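Local coordinates for N-alpha-acetyltransferase 35, NatC auxiliary subunit (Saccharomyces cerevisiae, PDB 6YGA), which serves as the auxiliary subunit of the NatC N-terminal acetyltransferase, which acetylates the N-terminal methionine of L-A virus Gag protein, at residues B[147-161]-B[220-234]. Numbering follows the deposited sequence.
Sequences VLGSCILGVCYLTKF and LKHILKIIICLVHLE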
ATOM      1  N   VAL B 147     -36.127   8.524  12.332  1.00 80.79           N
ATOM      2  CA  VAL B 147     -34.857   8.363  13.035  1.00 76.55           C
ATOM      3  C   VAL B 147     -33.861   7.590  12.178  1.00 71.64           C
ATOM      4  O   VAL B 147     -32.734   8.043  11.946  1.00 67.62           O
ATOM      5  CB  VAL B 147     -35.081   7.682  14.397  1.00 75.49           C
ATOM      6  CG1 VAL B 147     -33.752   7.470  15.112  1.00 73.17           C
ATOM      7  CG2 VAL B 147     -36.022   8.513  15.249  1.00 75.89           C
ATOM      8  N   LEU B 148     -34.262   6.414  11.690  1.00 71.21           N
ATOM      9  CA  LEU B 148     -33.346   5.601  10.897  1.00 68.33           C
ATOM     10  C   LEU B 148     -33.047   6.254   9.553  1.00 68.77           C
ATOM     11  O   LEU B 148     -31.924   6.155   9.047  1.00 64.68           O
ATOM     12  CB  LEU B 148     -33.919   4.198  10.709  1.00 68.42           C
ATOM     13  CG  LEU B 148     -33.009   3.185  10.018  1.00 65.55           C
ATOM     14  CD1 LEU B 148     -31.604   3.228  10.604  1.00 63.73           C
ATOM     15  CD2 LEU B 148     -33.594   1.790  10.143  1.00 66.54           C
ATOM     16  N   GLY B 149     -34.034   6.935   8.966  1.00 73.02           N
ATOM     17  CA  GLY B 149     -33.793   7.637   7.715  1.00 74.61           C
ATOM     18  C   GLY B 149     -32.724   8.704   7.842  1.00 75.06           C
ATOM     19  O   GLY B 149     -31.905   8.887   6.939  1.00 73.05           O
ATOM     20  N   SER B 150     -32.711   9.417   8.970  1.00 77.20           N
ATOM     21  CA  SER B 150     -31.666  10.410   9.201  1.00 77.50           C
ATOM     22  C   SER B 150     -30.304   9.744   9.357  1.00 74.81           C
ATOM     23  O   SER B 150     -29.292  10.272   8.882  1.00 72.91           O
ATOM     24  CB  SER B 150     -32.002  11.252  10.431  1.00 81.42           C
ATOM     25  OG  SER B 150     -32.020  10.459  11.605  1.00 84.46           O
ATOM     26  N   CYS B 151     -30.258   8.586  10.022  1.00 74.66           N
ATOM     27  CA  CYS B 151     -29.002   7.849  10.154  1.00 72.80           C
ATOM     28  C   CYS B 151     -28.435   7.490   8.789  1.00 70.14           C
ATOM     29  O   CYS B 151     -27.264   7.760   8.498  1.00 68.67           O
ATOM     30  CB  CYS B 151     -29.212   6.582  10.982  1.00 76.24           C
ATOM     31  SG  CYS B 151     -29.601   6.838  12.717  1.00 80.77           S
ATOM     32  N   ILE B 152     -29.258   6.870   7.939  1.00 69.64           N
ATOM     33  CA  ILE B 152     -28.802   6.466   6.613  1.00 66.18           C
ATOM     34  C   ILE B 152     -28.334   7.676   5.820  1.00 64.67           C
ATOM     35  O   ILE B 152     -27.328   7.616   5.101  1.00 63.66           O
ATOM     36  CB  ILE B 152     -29.922   5.708   5.878  1.00 65.76           C
ATOM     37  CG1 ILE B 152     -30.434   4.538   6.724  1.00 67.04           C
ATOM     38  CG2 ILE B 152     -29.438   5.232   4.521  1.00 61.49           C
ATOM     39  CD1 ILE B 152     -29.400   3.473   7.010  1.00 65.27           C
ATOM     40  N   LEU B 153     -29.047   8.798   5.946  1.00 64.54           N
ATOM     41  CA  LEU B 153     -28.659  10.005   5.225  1.00 64.81           C
ATOM     42  C   LEU B 153     -27.311  10.526   5.707  1.00 63.32           C
ATOM     43  O   LEU B 153     -26.514  11.036   4.910  1.00 61.07           O
ATOM     44  CB  LEU B 153     -29.738  11.074   5.380  1.00 66.49           C
ATOM     45  CG  LEU B 153     -29.544  12.347   4.557  1.00 67.11           C
ATOM     46  CD1 LEU B 153     -29.493  12.018   3.073  1.00 66.09           C
ATOM     47  CD2 LEU B 153     -30.655  13.343   4.853  1.00 70.42           C
ATOM     48  N   GLY B 154     -27.038  10.411   7.008  1.00 63.41           N
ATOM     49  CA  GLY B 154     -25.760  10.873   7.524  1.00 62.21           C
ATOM     50  C   GLY B 154     -24.595  10.057   6.998  1.00 57.68           C
ATOM     51  O   GLY B 154     -23.573  10.606   6.577  1.00 52.70           O
ATOM     52  N   VAL B 155     -24.738   8.730   7.011  1.00 57.86           N
ATOM     53  CA  VAL B 155     -23.685   7.865   6.488  1.00 56.46           C
ATOM     54  C   VAL B 155     -23.532   8.057   4.983  1.00 59.44           C
ATOM     55  O   VAL B 155     -22.412   8.078   4.460  1.00 60.75           O
ATOM     56  CB  VAL B 155     -23.973   6.398   6.858  1.00 54.66           C
ATOM     57  CG1 VAL B 155     -22.941   5.473   6.234  1.00 52.89           C
ATOM     58  CG2 VAL B 155     -23.986   6.231   8.369  1.00 54.83           C
ATOM     59  N   CYS B 156     -24.646   8.209   4.261  1.00 61.02           N
ATOM     60  CA  CYS B 156     -24.553   8.456   2.825  1.00 60.81           C
ATOM     61  C   CYS B 156     -23.868   9.787   2.544  1.00 60.95           C
ATOM     62  O   CYS B 156     -23.134   9.919   1.557  1.00 60.27           O
ATOM     63  CB  CYS B 156     -25.939   8.420   2.179  1.00 61.48           C
ATOM     64  SG  CYS B 156     -26.660   6.771   2.000  1.00 64.30           S
ATOM     65  N   TYR B 157     -24.093  10.785   3.402  1.00 61.83           N
ATOM     66  CA  TYR B 157     -23.364  12.042   3.271  1.00 60.19           C
ATOM     67  C   TYR B 157     -21.877  11.833   3.528  1.00 59.30           C
ATOM     68  O   TYR B 157     -21.033  12.484   2.903  1.00 59.45           O
ATOM     69  CB  TYR B 157     -23.933  13.092   4.228  1.00 60.03           C
ATOM     70  CG  TYR B 157     -23.381  14.481   3.992  1.00 59.55           C
ATOM     71  CD1 TYR B 157     -23.992  15.347   3.094  1.00 59.83           C
ATOM     72  CD2 TYR B 157     -22.245  14.924   4.658  1.00 59.33           C
ATOM     73  CE1 TYR B 157     -23.491  16.615   2.867  1.00 61.51           C
ATOM     74  CE2 TYR B 157     -21.736  16.190   4.439  1.00 60.01           C
ATOM     75  CZ  TYR B 157     -22.363  17.030   3.543  1.00 62.14           C
ATOM     76  OH  TYR B 157     -21.858  18.290   3.322  1.00 64.32           O
ATOM     77  N   LEU B 158     -21.539  10.919   4.442  1.00 58.23           N
ATOM     78  CA  LEU B 158     -20.137  10.645   4.738  1.00 56.90           C
ATOM     79  C   LEU B 158     -19.426  10.040   3.534  1.00 58.72           C
ATOM     80  O   LEU B 158     -18.351  10.505   3.136  1.00 58.68           O
ATOM     81  CB  LEU B 158     -20.027   9.714   5.945  1.00 53.38           C
ATOM     82  CG  LEU B 158     -18.614   9.263   6.316  1.00 50.77           C
ATOM     83  CD1 LEU B 158     -17.810  10.419   6.903  1.00 50.75           C
ATOM     84  CD2 LEU B 158     -18.662   8.088   7.279  1.00 48.17           C
ATOM     85  N   THR B 159     -20.010   8.994   2.943  1.00 57.86           N
ATOM     86  CA  THR B 159     -19.368   8.335   1.809  1.00 57.02           C
ATOM     87  C   THR B 159     -19.197   9.286   0.634  1.00 57.85           C
ATOM     88  O   THR B 159     -18.216   9.182  -0.112  1.00 58.69           O
ATOM     89  CB  THR B 159     -20.170   7.107   1.378  1.00 57.92           C
ATOM     90  OG1 THR B 159     -21.367   7.530   0.716  1.00 62.95           O
ATOM     91  CG2 THR B 159     -20.541   6.258   2.584  1.00 54.73           C
ATOM     92  N   LYS B 160     -20.139  10.213   0.448  1.00 56.88           N
ATOM     93  CA  LYS B 160     -19.975  11.226  -0.589  1.00 56.08           C
ATOM     94  C   LYS B 160     -18.766  12.107  -0.304  1.00 54.03           C
ATOM     95  O   LYS B 160     -18.044  12.503  -1.226  1.00 54.10           O
ATOM     96  CB  LYS B 160     -21.243  12.071  -0.701  1.00 57.45           C
ATOM     97  CG  LYS B 160     -21.222  13.067  -1.851  1.00 59.69           C
ATOM     98  CD  LYS B 160     -22.408  14.017  -1.787  1.00 62.52           C
ATOM     99  CE  LYS B 160     -22.475  14.910  -3.019  1.00 64.82           C
ATOM    100  NZ  LYS B 160     -23.605  15.875  -2.936  1.00 67.45           N
ATOM    101  N   PHE B 161     -18.530  12.423   0.971  1.00 52.15           N
ATOM    102  CA  PHE B 161     -17.369  13.229   1.331  1.00 53.92           C
ATOM    103  C   PHE B 161     -16.078  12.451   1.124  1.00 52.85           C
ATOM    104  O   PHE B 161     -15.068  13.017   0.690  1.00 52.51           O
ATOM    105  CB  PHE B 161     -17.490  13.704   2.779  1.00 54.77           C
ATOM    106  CG  PHE B 161     -16.236  14.334   3.316  1.00 55.34           C
ATOM    107  CD1 PHE B 161     -15.729  15.492   2.751  1.00 58.30           C
ATOM    108  CD2 PHE B 161     -15.571  13.773   4.394  1.00 55.10           C
ATOM    109  CE1 PHE B 161     -14.575  16.072   3.245  1.00 58.21           C
ATOM    110  CE2 PHE B 161     -14.421  14.349   4.892  1.00 55.14           C
ATOM    111  CZ  PHE B 161     -13.922  15.499   4.318  1.00 55.93           C
ATOM    112  N   LEU B 220     -29.057   4.616  20.876  1.00 80.45           N
ATOM    113  CA  LEU B 220     -29.478   5.315  19.668  1.00 77.66           C
ATOM    114  C   LEU B 220     -29.159   6.804  19.750  1.00 77.27           C
ATOM    115  O   LEU B 220     -28.814   7.424  18.738  1.00 76.37           O
ATOM    116  CB  LEU B 220     -30.970   5.088  19.430  1.00 78.16           C
ATOM    117  CG  LEU B 220     -31.492   5.391  18.027  1.00 76.21           C
ATOM    118  CD1 LEU B 220     -30.639   4.685  16.989  1.00 73.12           C
ATOM    119  CD2 LEU B 220     -32.951   4.970  17.900  1.00 78.06           C
ATOM    120  N   LYS B 221     -29.266   7.394  20.944  1.00 78.46           N
ATOM    121  CA  LYS B 221     -28.876   8.790  21.114  1.00 78.97           C
ATOM    122  C   LYS B 221     -27.391   8.986  20.832  1.00 76.37           C
ATOM    123  O   LYS B 221     -27.000   9.943  20.151  1.00 75.22           O
ATOM    124  CB  LYS B 221     -29.220   9.265  22.526  1.00 83.74           C
ATOM    125  CG  LYS B 221     -30.707   9.241  22.863  1.00 89.08           C
ATOM    126  CD  LYS B 221     -30.955   9.752  24.277  1.00 93.99           C
ATOM    127  CE  LYS B 221     -30.447  11.177  24.448  1.00 94.64           C
ATOM    128  NZ  LYS B 221     -30.519  11.631  25.866  1.00 97.19           N
ATOM    129  N   HIS B 222     -26.543   8.088  21.341  1.00 74.97           N
ATOM    130  CA  HIS B 222     -25.108   8.222  21.101  1.00 70.55           C
ATOM    131  C   HIS B 222     -24.767   7.963  19.640  1.00 68.57           C
ATOM    132  O   HIS B 222     -23.899   8.636  19.073  1.00 66.88           O
ATOM    133  CB  HIS B 222     -24.322   7.276  22.008  1.00 71.03           C
ATOM    134  CG  HIS B 222     -24.169   7.767  23.414  1.00 73.73           C
ATOM    135  ND1 HIS B 222     -24.752   7.133  24.490  1.00 76.84           N
ATOM    136  CD2 HIS B 222     -23.495   8.826  23.923  1.00 74.12           C
ATOM    137  CE1 HIS B 222     -24.447   7.782  25.600  1.00 78.74           C
ATOM    138  NE2 HIS B 222     -23.686   8.814  25.284  1.00 76.47           N
ATOM    139  N   ILE B 223     -25.428   6.982  19.020  1.00 69.78           N
ATOM    140  CA  ILE B 223     -25.209   6.709  17.601  1.00 67.09           C
ATOM    141  C   ILE B 223     -25.539   7.941  16.768  1.00 68.35           C
ATOM    142  O   ILE B 223     -24.780   8.332  15.873  1.00 69.02           O
ATOM    143  CB  ILE B 223     -26.039   5.489  17.159  1.00 65.34           C
ATOM    144  CG1 ILE B 223     -25.425   4.197  17.699  1.00 65.56           C
ATOM    145  CG2 ILE B 223     -26.155   5.430  15.648  1.00 62.52           C
ATOM    146  CD1 ILE B 223     -26.226   2.960  17.360  1.00 66.24           C
ATOM    147  N   LEU B 224     -26.674   8.581  17.066  1.00 69.64           N
ATOM    148  CA  LEU B 224     -27.090   9.756  16.308  1.00 70.39           C
ATOM    149  C   LEU B 224     -26.069  10.883  16.423  1.00 68.97           C
ATOM    150  O   LEU B 224     -25.748  11.541  15.427  1.00 68.12           O
ATOM    151  CB  LEU B 224     -28.464  10.223  16.788  1.00 75.10           C
ATOM    152  CG  LEU B 224     -29.459  10.653  15.709  1.00 78.73           C
ATOM    153  CD1 LEU B 224     -29.737   9.508  14.775  1.00 78.64           C
ATOM    154  CD2 LEU B 224     -30.749  11.116  16.333  1.00 83.32           C
ATOM    155  N   LYS B 225     -25.546  11.119  17.628  1.00 67.68           N
ATOM    156  CA  LYS B 225     -24.567  12.189  17.803  1.00 64.65           C
ATOM    157  C   LYS B 225     -23.242  11.840  17.137  1.00 61.48           C
ATOM    158  O   LYS B 225     -22.542  12.727  16.636  1.00 58.95           O
ATOM    159  CB  LYS B 225     -24.356  12.481  19.286  1.00 63.28           C
ATOM    160  CG  LYS B 225     -25.569  13.038  20.010  1.00 64.36           C
ATOM    161  CD  LYS B 225     -25.226  13.364  21.456  1.00 65.58           C
ATOM    162  CE  LYS B 225     -26.382  14.053  22.163  1.00 70.14           C
ATOM    163  NZ  LYS B 225     -26.045  14.417  23.568  1.00 73.51           N
ATOM    164  N   ILE B 226     -22.877  10.554  17.134  1.00 60.94           N
ATOM    165  CA  ILE B 226     -21.669  10.121  16.434  1.00 57.27           C
ATOM    166  C   ILE B 226     -21.784  10.430  14.947  1.00 55.89           C
ATOM    167  O   ILE B 226     -20.854  10.964  14.329  1.00 53.82           O
ATOM    168  CB  ILE B 226     -21.408   8.622  16.681  1.00 55.57           C
ATOM    169  CG1 ILE B 226     -20.853   8.386  18.087  1.00 56.40           C
ATOM    170  CG2 ILE B 226     -20.447   8.059  15.643  1.00 51.09           C
ATOM    171  CD1 ILE B 226     -20.542   6.929  18.378  1.00 55.58           C
ATOM    172  N   ILE B 227     -22.940  10.116  14.355  1.00 56.70           N
ATOM    173  CA  ILE B 227     -23.148  10.381  12.934  1.00 57.24           C
ATOM    174  C   ILE B 227     -23.033  11.873  12.644  1.00 59.42           C
ATOM    175  O   ILE B 227     -22.453  12.278  11.630  1.00 58.81           O
ATOM    176  CB  ILE B 227     -24.503   9.807  12.480  1.00 56.50           C
ATOM    177  CG1 ILE B 227     -24.515   8.284  12.657  1.00 56.50           C
ATOM    178  CG2 ILE B 227     -24.792  10.171  11.031  1.00 54.98           C
ATOM    179  CD1 ILE B 227     -25.793   7.613  12.201  1.00 57.94           C
ATOM    180  N   ILE B 228     -23.566  12.713  13.538  1.00 61.33           N
ATOM    181  CA  ILE B 228     -23.439  14.161  13.380  1.00 59.68           C
ATOM    182  C   ILE B 228     -21.970  14.569  13.344  1.00 58.10           C
ATOM    183  O   ILE B 228     -21.562  15.413  12.536  1.00 55.27           O
ATOM    184  CB  ILE B 228     -24.203  14.889  14.501  1.00 59.47           C
ATOM    185  CG1 ILE B 228     -25.712  14.726  14.305  1.00 61.12           C
ATOM    186  CG2 ILE B 228     -23.813  16.361  14.559  1.00 58.10           C
ATOM    187  CD1 ILE B 228     -26.551  15.434  15.345  1.00 62.12           C
ATOM    188  N   CYS B 229     -21.151  13.969  14.210  1.00 58.65           N
ATOM    189  CA  CYS B 229     -19.727  14.291  14.226  1.00 59.83           C
ATOM    190  C   CYS B 229     -19.047  13.871  12.929  1.00 59.61           C
ATOM    191  O   CYS B 229     -18.176  14.586  12.420  1.00 61.02           O
ATOM    192  CB  CYS B 229     -19.054  13.626  15.423  1.00 60.35           C
ATOM    193  SG  CYS B 229     -19.659  14.196  17.028  1.00 63.45           S
ATOM    194  N   LEU B 230     -19.424  12.713  12.380  1.00 59.86           N
ATOM    195  CA  LEU B 230     -18.812  12.261  11.133  1.00 57.54           C
ATOM    196  C   LEU B 230     -19.187  13.178   9.975  1.00 56.80           C
ATOM    197  O   LEU B 230     -18.381  13.399   9.064  1.00 55.00           O
ATOM    198  CB  LEU B 230     -19.223  10.818  10.830  1.00 57.63           C
ATOM    199  CG  LEU B 230     -18.783   9.745  11.832  1.00 58.67           C
ATOM    200  CD1 LEU B 230     -19.511   8.428  11.582  1.00 59.85           C
ATOM    201  CD2 LEU B 230     -17.279   9.546  11.771  1.00 55.85           C
ATOM    202  N   VAL B 231     -20.411  13.714   9.992  1.00 55.53           N
ATOM    203  CA  VAL B 231     -20.830  14.654   8.959  1.00 56.06           C
ATOM    204  C   VAL B 231     -20.036  15.951   9.056  1.00 55.91           C
ATOM    205  O   VAL B 231     -19.802  16.625   8.045  1.00 56.31           O
ATOM    206  CB  VAL B 231     -22.348  14.900   9.066  1.00 57.82           C
ATOM    207  CG1 VAL B 231     -22.793  15.956   8.069  1.00 59.03           C
ATOM    208  CG2 VAL B 231     -23.104  13.601   8.841  1.00 55.41           C
ATOM    209  N   HIS B 232     -19.584  16.307  10.254  1.00 57.49           N
ATOM    210  CA  HIS B 232     -18.827  17.533  10.460  1.00 60.24           C
ATOM    211  C   HIS B 232     -17.362  17.415  10.068  1.00 57.98           C
ATOM    212  O   HIS B 232     -16.623  18.392  10.223  1.00 58.34           O
ATOM    213  CB  HIS B 232     -18.920  17.967  11.922  1.00 63.76           C
ATOM    214  CG  HIS B 232     -20.115  18.815  12.225  1.00 68.43           C
ATOM    215  ND1 HIS B 232     -20.175  20.153  11.905  1.00 70.33           N
ATOM    216  CD2 HIS B 232     -21.292  18.516  12.824  1.00 70.52           C
ATOM    217  CE1 HIS B 232     -21.340  20.643  12.291  1.00 72.35           C
ATOM    218  NE2 HIS B 232     -22.036  19.671  12.853  1.00 72.42           N
ATOM    219  N   LEU B 233     -16.918  16.256   9.576  1.00 56.08           N
ATOM    220  CA  LEU B 233     -15.504  16.105   9.250  1.00 54.36           C
ATOM    221  C   LEU B 233     -15.113  16.937   8.038  1.00 55.37           C
ATOM    222  O   LEU B 233     -13.934  17.272   7.875  1.00 54.94           O
ATOM    223  CB  LEU B 233     -15.159  14.635   9.009  1.00 50.92           C
ATOM    224  CG  LEU B 233     -15.013  13.763  10.258  1.00 51.50           C
ATOM    225  CD1 LEU B 233     -14.733  12.314   9.877  1.00 51.02           C
ATOM    226  CD2 LEU B 233     -13.918  14.308  11.156  1.00 49.87           C
ATOM    227  N   GLU B 234     -16.074  17.282   7.181  1.00 56.05           N
ATOM    228  CA  GLU B 234     -15.754  18.090   6.014  1.00 54.80           C
ATOM    229  C   GLU B 234     -15.410  19.531   6.375  1.00 53.54           C
ATOM    230  O   GLU B 234     -14.889  20.257   5.520  1.00 57.83           O
ATOM    231  CB  GLU B 234     -16.915  18.063   5.018  1.00 56.97           C
ATOM    232  CG  GLU B 234     -18.109  18.896   5.429  1.00 60.84           C
ATOM    233  CD  GLU B 234     -19.105  19.071   4.301  1.00 63.42           C
ATOM    234  OE1 GLU B 234     -19.122  18.223   3.384  1.00 63.75           O
ATOM    235  OE2 GLU B 234     -19.864  20.064   4.328  1.00 65.26           O
TER
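Two near-parallel helices of the N-terminal helical region, joined by way of helix 193-209, pack here with segment axes 9.1 Å apart and crossing at 25°; Cys151, Gly154 and Leu158 lie level with Leu224, Ile227 and Val231. At the centre Gly154 presents bare backbone: Ile227 CG2 rests on Gly154 CA at 3.7 Å, in the space a CB would take, and Val231 CG2 lies 3.8 Å from Gly154 O. Ile227 sends its other branch along Cys151, CD1 to CB 3.8 Å, while Leu224 CD1 meets Cys151 SG. At one end Val147 CG1 and Leu220 CD2 approach tip to tip.

The opposite end adds polar chemistry. Tyr157 extends its ring past Val231, whose CG1 sits 3.6 Å from Tyr157 CD2; chi1 of -171°, which turns CG away from the backbone N, carries the OH out to Glu234 OE1, to which it donates at 2.7 Å. The hydroxyl meets this oxygen from above the carboxylate plane, 41° out of it. Glu234 CB lies over one face of the Phe161 ring, 3.8 Å from its centroid, a CH-pi contact offset toward the rim.

Thus a largely apolar interface, close-packed at glycine, ends where one glutamate offers its methylene to Phe161 and its carboxylate to Tyr157, tying the C-terminal end of segment 220-234 to helix 142-167.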